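Local coordinates for protein 2-oxoglutarate dehydrogenase E3 component (Thermus thermophilus, PDB 2EQ7) that probably catalyses the NAD+-dependent reoxidation of dihydrolipoyl groups on partner proteins, using one FAD per subunit, at residues Glu192-Glu197 with Gly222-Thr227. Residues are numbered along the deposited sequence; the frame is centred on the assembly and turned at random.
Sequences EVIVLE and GLTIRT. With NAD (nicotinamide-adenine-dinucleotide), chain E.
Val193, Val195 and Glu197 bond alternately to Thr224 and Arg226 through four nearly straight backbone hydrogen bonds, the shortest from Val195 N to Thr224 O at 2.7 Å, joining neighbouring parallel strands 192-196 and 224-226 with axes 14° apart. Where the ladder begins, one water bridges Val193 N and Gly222 O, the glycine closing the preceding helix with a Schellman motif.

Ile194 and Thr224 lie side by side on one face of the sheet, their CG2 methyls 4.1 Å apart; Thr224 chi1 (-74°) sets OG1 beside the backbone N, where a water links it to Val193 O. Farther along this face Leu196 CD2 rests against the aliphatic CD of Arg226 at 4.1 Å, while the guanidinium reaches on to a salt bridge with Glu249. On the other face Val195 CB meets Ile225 CG1 at 4.3 Å, and Leu223 CD2 packs against Val193 CG1, next to helix 177-188.

Glu197 bends at chi2 (59°) and presents its carboxylate to the adenosine ribose: Glu197 OE1 accepts from NAD O3B at 2.8 Å. Glu197 OE2 accepts from NAD O2B at 2.5 Å. Cut back to an alanine, the position would probably leave O3B and Gly175 N without OE1, and O2B and Met199 N without OE2. An acidic residue gripping the ribose diol at the end of the second strand of a Rossmann fold is the classic signature of an NAD-binding domain.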
ATOM      1  N   GLU A 192      -4.074 -31.160  -4.692  1.00 12.92           N
ATOM      2  CA  GLU A 192      -3.906 -31.092  -6.143  1.00 12.61           C
ATOM      3  C   GLU A 192      -5.128 -30.270  -6.503  1.00 13.66           C
ATOM      4  O   GLU A 192      -6.244 -30.698  -6.218  1.00 14.54           O
ATOM      5  CB  GLU A 192      -4.108 -32.443  -6.827  1.00 17.54           C
ATOM      6  CG  GLU A 192      -2.916 -33.354  -6.927  1.00 27.20           C
ATOM      7  CD  GLU A 192      -3.159 -34.471  -7.939  1.00 31.60           C
ATOM      8  OE1 GLU A 192      -2.224 -35.264  -8.188  1.00 35.76           O
ATOM      9  OE2 GLU A 192      -4.288 -34.552  -8.484  1.00 32.56           O
ATOM     10  N   VAL A 193      -4.948 -29.124  -7.145  1.00 12.46           N
ATOM     11  CA  VAL A 193      -6.102 -28.302  -7.475  1.00 12.30           C
ATOM     12  C   VAL A 193      -6.350 -28.150  -8.969  1.00 12.50           C
ATOM     13  O   VAL A 193      -5.445 -27.806  -9.733  1.00 11.87           O
ATOM     14  CB  VAL A 193      -5.959 -26.909  -6.829  1.00 12.62           C
ATOM     15  CG1 VAL A 193      -7.141 -26.018  -7.209  1.00 12.90           C
ATOM     16  CG2 VAL A 193      -5.874 -27.069  -5.318  1.00 11.80           C
ATOM     17  N   ILE A 194      -7.587 -28.417  -9.381  1.00 12.01           N
ATOM     18  CA  ILE A 194      -7.974 -28.298 -10.780  1.00 11.55           C
ATOM     19  C   ILE A 194      -9.114 -27.297 -10.887  1.00 11.29           C
ATOM     20  O   ILE A 194     -10.170 -27.496 -10.291  1.00 11.47           O
ATOM     21  CB  ILE A 194      -8.473 -29.638 -11.350  1.00 13.97           C
ATOM     22  CG1 ILE A 194      -7.357 -30.688 -11.283  1.00 15.72           C
ATOM     23  CG2 ILE A 194      -8.947 -29.440 -12.788  1.00 14.07           C
ATOM     24  CD1 ILE A 194      -7.798 -32.076 -11.712  1.00 21.02           C
ATOM     25  N   VAL A 195      -8.892 -26.222 -11.635  1.00  9.70           N
ATOM     26  CA  VAL A 195      -9.923 -25.208 -11.823  1.00 10.20           C
ATOM     27  C   VAL A 195     -10.515 -25.357 -13.214  1.00 10.13           C
ATOM     28  O   VAL A 195      -9.789 -25.343 -14.211  1.00 11.13           O
ATOM     29  CB  VAL A 195      -9.347 -23.790 -11.677  1.00 11.26           C
ATOM     30  CG1 VAL A 195     -10.450 -22.756 -11.897  1.00 12.14           C
ATOM     31  CG2 VAL A 195      -8.724 -23.630 -10.297  1.00 12.99           C
ATOM     32  N   LEU A 196     -11.835 -25.509 -13.273  1.00  9.71           N
ATOM     33  CA  LEU A 196     -12.541 -25.666 -14.540  1.00 11.25           C
ATOM     34  C   LEU A 196     -13.343 -24.399 -14.812  1.00 11.76           C
ATOM     35  O   LEU A 196     -14.212 -24.027 -14.024  1.00 12.36           O
ATOM     36  CB  LEU A 196     -13.476 -26.875 -14.470  1.00 11.26           C
ATOM     37  CG  LEU A 196     -12.817 -28.205 -14.076  1.00 12.93           C
ATOM     38  CD1 LEU A 196     -13.886 -29.260 -13.842  1.00 14.04           C
ATOM     39  CD2 LEU A 196     -11.842 -28.652 -15.170  1.00 13.32           C
ATOM     40  N   GLU A 197     -13.050 -23.747 -15.934  1.00 11.41           N
ATOM     41  CA  GLU A 197     -13.714 -22.501 -16.305  1.00 13.12           C
ATOM     42  C   GLU A 197     -14.365 -22.597 -17.682  1.00 13.34           C
ATOM     43  O   GLU A 197     -13.738 -23.019 -18.647  1.00 13.89           O
ATOM     44  CB  GLU A 197     -12.691 -21.359 -16.277  1.00 11.94           C
ATOM     45  CG  GLU A 197     -13.144 -20.055 -16.914  1.00 13.77           C
ATOM     46  CD  GLU A 197     -14.381 -19.476 -16.269  1.00 15.59           C
ATOM     47  OE1 GLU A 197     -14.421 -19.382 -15.021  1.00 17.74           O
ATOM     48  OE2 GLU A 197     -15.312 -19.100 -17.014  1.00 16.12           O
ATOM     49  N   GLY A 222       1.470 -24.251  -9.974  1.00 15.04           N
ATOM     50  CA  GLY A 222       1.084 -25.643  -9.830  1.00 14.20           C
ATOM     51  C   GLY A 222      -0.395 -25.947  -9.936  1.00 13.79           C
ATOM     52  O   GLY A 222      -0.790 -27.112  -9.857  1.00 15.34           O
ATOM     53  N   LEU A 223      -1.230 -24.923 -10.093  1.00 14.76           N
ATOM     54  CA  LEU A 223      -2.655 -25.183 -10.237  1.00 14.03           C
ATOM     55  C   LEU A 223      -2.927 -25.554 -11.680  1.00 14.53           C
ATOM     56  O   LEU A 223      -2.280 -25.038 -12.596  1.00 15.08           O
ATOM     57  CB  LEU A 223      -3.505 -23.952  -9.890  1.00 15.72           C
ATOM     58  CG  LEU A 223      -3.726 -23.555  -8.429  1.00 16.34           C
ATOM     59  CD1 LEU A 223      -2.469 -22.898  -7.882  1.00 15.75           C
ATOM     60  CD2 LEU A 223      -4.907 -22.588  -8.339  1.00 18.16           C
ATOM     61  N   THR A 224      -3.870 -26.464 -11.884  1.00 12.70           N
ATOM     62  CA  THR A 224      -4.259 -26.838 -13.233  1.00 13.39           C
ATOM     63  C   THR A 224      -5.452 -25.939 -13.529  1.00 12.72           C
ATOM     64  O   THR A 224      -6.402 -25.902 -12.752  1.00 13.23           O
ATOM     65  CB  THR A 224      -4.708 -28.312 -13.320  1.00 14.79           C
ATOM     66  OG1 THR A 224      -3.562 -29.167 -13.229  1.00 15.98           O
ATOM     67  CG2 THR A 224      -5.426 -28.575 -14.634  1.00 15.22           C
ATOM     68  N   ILE A 225      -5.390 -25.195 -14.628  1.00 11.56           N
ATOM     69  CA  ILE A 225      -6.489 -24.310 -14.993  1.00 13.21           C
ATOM     70  C   ILE A 225      -6.910 -24.622 -16.420  1.00 13.34           C
ATOM     71  O   ILE A 225      -6.150 -24.413 -17.363  1.00 12.75           O
ATOM     72  CB  ILE A 225      -6.079 -22.819 -14.890  1.00 14.26           C
ATOM     73  CG1 ILE A 225      -5.692 -22.489 -13.447  1.00 15.33           C
ATOM     74  CG2 ILE A 225      -7.234 -21.927 -15.343  1.00 16.31           C
ATOM     75  CD1 ILE A 225      -5.202 -21.068 -13.249  1.00 15.52           C
ATOM     76  N   ARG A 226      -8.123 -25.137 -16.566  1.00 14.04           N
ATOM     77  CA  ARG A 226      -8.645 -25.484 -17.876  1.00 14.72           C
ATOM     78  C   ARG A 226      -9.814 -24.570 -18.226  1.00 15.23           C
ATOM     79  O   ARG A 226     -10.867 -24.631 -17.598  1.00 15.02           O
ATOM     80  CB  ARG A 226      -9.098 -26.951 -17.885  1.00 16.82           C
ATOM     81  CG  ARG A 226      -7.980 -27.956 -17.609  1.00 19.14           C
ATOM     82  CD  ARG A 226      -8.518 -29.387 -17.500  1.00 20.70           C
ATOM     83  NE  ARG A 226      -9.272 -29.779 -18.691  1.00 21.47           N
ATOM     84  CZ  ARG A 226      -9.855 -30.963 -18.862  1.00 23.48           C
ATOM     85  NH1 ARG A 226      -9.777 -31.895 -17.919  1.00 23.44           N
ATOM     86  NH2 ARG A 226     -10.529 -31.212 -19.978  1.00 22.75           N
ATOM     87  N   THR A 227      -9.615 -23.710 -19.220  1.00 13.93           N
ATOM     88  CA  THR A 227     -10.660 -22.797 -19.661  1.00 14.47           C
ATOM     89  C   THR A 227     -11.398 -23.436 -20.834  1.00 15.60           C
ATOM     90  O   THR A 227     -10.941 -24.440 -21.389  1.00 16.22           O
ATOM     91  CB  THR A 227     -10.074 -21.446 -20.117  1.00 14.55           C
ATOM     92  OG1 THR A 227      -9.087 -21.670 -21.130  1.00 15.43           O
ATOM     93  CG2 THR A 227      -9.442 -20.710 -18.939  1.00 13.93           C
TER
HETATM   94  PA  NAD E2483     -17.698 -15.091 -10.500  1.00 27.73           P
HETATM   95  O1A NAD E2483     -18.616 -14.390 -11.414  1.00 27.81           O
HETATM   96  O2A NAD E2483     -16.633 -14.023  -9.928  1.00 30.65           O
HETATM   97  O5B NAD E2483     -16.921 -16.257 -11.292  1.00 24.94           O
HETATM   98  C5B NAD E2483     -17.867 -17.227 -11.749  1.00 18.27           C
HETATM   99  C4B NAD E2483     -17.197 -18.062 -12.847  1.00 18.17           C
HETATM  100  O4B NAD E2483     -17.848 -19.339 -12.988  1.00 17.62           O
HETATM  101  C3B NAD E2483     -17.287 -17.341 -14.201  1.00 17.26           C
HETATM  102  O3B NAD E2483     -15.969 -17.053 -14.695  1.00 18.63           O
HETATM  103  C2B NAD E2483     -18.065 -18.337 -15.088  1.00 17.27           C
HETATM  104  O2B NAD E2483     -17.660 -18.285 -16.459  1.00 16.62           O
HETATM  105  C1B NAD E2483     -17.772 -19.685 -14.391  1.00 16.48           C
HETATM  106  N9A NAD E2483     -18.775 -20.724 -14.716  1.00 15.90           N
HETATM  107  C8A NAD E2483     -20.143 -20.585 -14.743  1.00 16.30           C
HETATM  108  N7A NAD E2483     -20.704 -21.715 -15.068  1.00 16.12           N
HETATM  109  C5A NAD E2483     -19.746 -22.651 -15.272  1.00 16.37           C
HETATM  110  C6A NAD E2483     -19.736 -24.030 -15.636  1.00 17.92           C
HETATM  111  N6A NAD E2483     -20.921 -24.711 -15.873  1.00 16.35           N
HETATM  112  N1A NAD E2483     -18.544 -24.665 -15.748  1.00 16.18           N
HETATM  113  C2A NAD E2483     -17.386 -24.030 -15.527  1.00 16.05           C
HETATM  114  N3A NAD E2483     -17.352 -22.740 -15.183  1.00 15.32           N
HETATM  115  C4A NAD E2483     -18.490 -22.022 -15.046  1.00 15.99           C
HETATM  116  O3  NAD E2483     -18.595 -15.723  -9.297  1.00 31.64           O
HETATM  117  PN  NAD E2483     -17.778 -15.872  -7.887  1.00 36.02           P
HETATM  118  O1N NAD E2483     -16.267 -16.067  -8.142  1.00 35.25           O
HETATM  119  O2N NAD E2483     -18.334 -17.099  -7.124  1.00 28.85           O
HETATM  120  O5D NAD E2483     -17.955 -14.551  -6.959  1.00 37.40           O
HETATM  121  C5D NAD E2483     -19.301 -14.070  -7.066  1.00 40.55           C
HETATM  122  C4D NAD E2483     -19.337 -12.549  -6.809  1.00 42.73           C
HETATM  123  O4D NAD E2483     -18.634 -12.197  -5.565  1.00 44.33           O
HETATM  124  C3D NAD E2483     -18.668 -11.770  -7.961  1.00 44.22           C
HETATM  125  O3D NAD E2483     -19.504 -10.699  -8.399  1.00 46.67           O
HETATM  126  C2D NAD E2483     -17.336 -11.285  -7.378  1.00 45.81           C
HETATM  127  O2D NAD E2483     -16.935 -10.024  -7.924  1.00 47.25           O
HETATM  128  C1D NAD E2483     -17.575 -11.221  -5.859  1.00 46.05           C
HETATM  129  N1N NAD E2483     -16.316 -11.559  -5.145  1.00 46.07           N
HETATM  130  C2N NAD E2483     -15.364 -10.611  -5.014  1.00 47.03           C
HETATM  131  C3N NAD E2483     -14.146 -10.909  -4.340  1.00 47.23           C
HETATM  132  C7N NAD E2483     -13.078  -9.893  -4.188  1.00 46.38           C
HETATM  133  O7N NAD E2483     -13.216  -8.794  -4.674  1.00 46.22           O
HETATM  134  N7N NAD E2483     -11.942 -10.193  -3.509  1.00 45.75           N
HETATM  135  C4N NAD E2483     -13.965 -12.219  -3.819  1.00 47.58           C
HETATM  136  C5N NAD E2483     -14.977 -13.164  -3.982  1.00 47.50           C
HETATM  137  C6N NAD E2483     -16.150 -12.804  -4.654  1.00 47.19           C
HETATM  138  O   HOH W   1      -2.366 -28.817  -8.340  1.00 17.95           O
HETATM  139  O   HOH W   2      -3.620 -30.085 -10.840  1.00 39.96           O